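Local structure of diaminopimelate decarboxylase (Phaeodactylum tricornutum, 7JPJ) at residues H178-T182 with D183-P187. The protein probably decarboxylates diaminopimelate to lysine as a dimeric, pyridoxal 5'-phosphate-dependent enzyme. Sequence-based numbering, arbitrary orientation.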
loop_
_atom_site.group_PDB
_atom_site.type_symbol
_atom_site.label_atom_id
_atom_site.label_comp_id
_atom_site.label_asym_id
_atom_site.label_seq_id
_atom_site.Cartn_x
_atom_site.Cartn_y
_atom_site.Cartn_z
ATOM N N HIS A 178 18.295 24.038 7.648
ATOM C CA HIS A 178 19.199 24.539 8.679
ATOM C C HIS A 178 19.614 25.982 8.430
ATOM O O HIS A 178 19.883 26.721 9.385
ATOM C CB HIS A 178 20.438 23.650 8.772
ATOM C CG HIS A 178 21.371 23.797 7.612
ATOM N ND1 HIS A 178 21.172 23.151 6.411
ATOM C CD2 HIS A 178 22.508 24.518 7.468
ATOM C CE1 HIS A 178 22.146 23.466 5.576
ATOM N NE2 HIS A 178 22.971 24.294 6.193
ATOM N N GLU A 179 19.676 26.404 7.162
ATOM C CA GLU A 179 20.112 27.764 6.863
ATOM C C GLU A 179 19.093 28.798 7.316
ATOM O O GLU A 179 19.462 29.942 7.596
ATOM C CB GLU A 179 20.395 27.917 5.371
ATOM C CG GLU A 179 21.414 26.928 4.836
ATOM C CD GLU A 179 22.238 27.498 3.699
ATOM O OE1 GLU A 179 23.436 27.150 3.603
ATOM O OE2 GLU A 179 21.688 28.290 2.900
ATOM N N LEU A 180 17.816 28.421 7.394
ATOM C CA LEU A 180 16.812 29.312 7.961
ATOM C C LEU A 180 16.999 29.501 9.461
ATOM O O LEU A 180 16.555 30.515 10.007
ATOM C CB LEU A 180 15.409 28.776 7.665
ATOM C CG LEU A 180 15.001 28.802 6.191
ATOM C CD1 LEU A 180 13.622 28.188 5.998
ATOM C CD2 LEU A 180 15.047 30.226 5.658
ATOM N N VAL A 181 17.649 28.554 10.136
ATOM C CA VAL A 181 17.957 28.731 11.549
ATOM C C VAL A 181 19.133 29.684 11.729
ATOM O O VAL A 181 19.093 30.591 12.567
ATOM C CB VAL A 181 18.232 27.368 12.215
ATOM C CG1 VAL A 181 18.530 27.553 13.693
ATOM C CG2 VAL A 181 17.051 26.429 12.018
ATOM N N THR A 182 20.191 29.504 10.935
ATOM C CA THR A 182 21.422 30.256 11.150
ATOM C C THR A 182 21.402 31.643 10.517
ATOM O O THR A 182 22.219 32.488 10.901
ATOM C CB THR A 182 22.624 29.472 10.617
ATOM O OG1 THR A 182 22.465 29.245 9.213
ATOM C CG2 THR A 182 22.747 28.134 11.334
ATOM N N ASP A 183 20.506 31.904 9.567
ATOM C CA ASP A 183 20.427 33.226 8.957
ATOM C C ASP A 183 19.438 34.148 9.660
ATOM O O ASP A 183 19.263 35.291 9.224
ATOM C CB ASP A 183 20.085 33.117 7.461
ATOM C CG ASP A 183 18.633 32.727 7.197
ATOM O OD1 ASP A 183 17.890 32.408 8.150
ATOM O OD2 ASP A 183 18.233 32.738 6.010
ATOM N N GLY A 184 18.785 33.679 10.723
ATOM C CA GLY A 184 17.916 34.509 11.531
ATOM C C GLY A 184 16.436 34.384 11.235
ATOM O O GLY A 184 15.628 34.945 11.985
ATOM N N THR A 185 16.057 33.663 10.175
ATOM C CA THR A 185 14.648 33.565 9.803
ATOM C C THR A 185 13.811 32.978 10.935
ATOM O O THR A 185 12.785 33.548 11.323
ATOM C CB THR A 185 14.497 32.720 8.535
ATOM O OG1 THR A 185 15.088 33.406 7.423
ATOM C CG2 THR A 185 13.025 32.464 8.238
ATOM N N VAL A 186 14.234 31.838 11.477
ATOM C CA VAL A 186 13.485 31.145 12.527
ATOM C C VAL A 186 13.545 31.913 13.846
ATOM O O VAL A 186 12.496 32.091 14.482
ATOM C CB VAL A 186 13.981 29.700 12.712
ATOM C CG1 VAL A 186 13.073 28.950 13.673
ATOM C CG2 VAL A 186 14.048 28.985 11.378
ATOM N N PRO A 187 14.715 32.372 14.316
ATOM C CA PRO A 187 14.721 33.168 15.557
ATOM C C PRO A 187 13.898 34.440 15.466
ATOM O O PRO A 187 13.384 34.904 16.491
ATOM C CB PRO A 187 16.209 33.477 15.768
ATOM C CG PRO A 187 16.920 32.394 15.054
ATOM C CD PRO A 187 16.090 32.117 13.844
#
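Thr185 faces Leu180 across the turn that links helix 178-182 to helix 185-192. Its CB lies 3.8 Å from Leu180 CD2, beside the carbonyl oxygen of Leu180. From there the side chain forks: methyl CG2 touches CD2 of Leu180 (4.0 Å), while OG1, which also lies 3.6 Å from Leu180 CD2, donates a hydrogen bond of 3.1 Å to OD1 of Asp183. With OG1 turned to the side of its own backbone N (chi1 -67°), hydroxyl and amide reach OD1 from the same face of the carboxylate; the amide bond, Thr185 N to Asp183 OD1 at 3.0 Å, closes an Asx turn. An alanine here, without OG1 and CG2, is likely to leave Asp183 OD1 with one donor fewer and Leu180 CD2 less covered. Gly184, with positive phi, ends the first helix and stands at the N-cap position of the next, and Val186 N then bonds to Leu180 O (3.0 Å). Val186 CG2 also packs 4.0 Å from Val181 CG2. The helical corner belongs to the pyridoxal-binding barrel, in sequence between strands 176-177 and 196-201: Leu180 and Val186 rest on helix 125-134, Val181 and Pro187 on Phe227, and Glu179 makes a weak hydrogen bond to Thr302 of the second subunit.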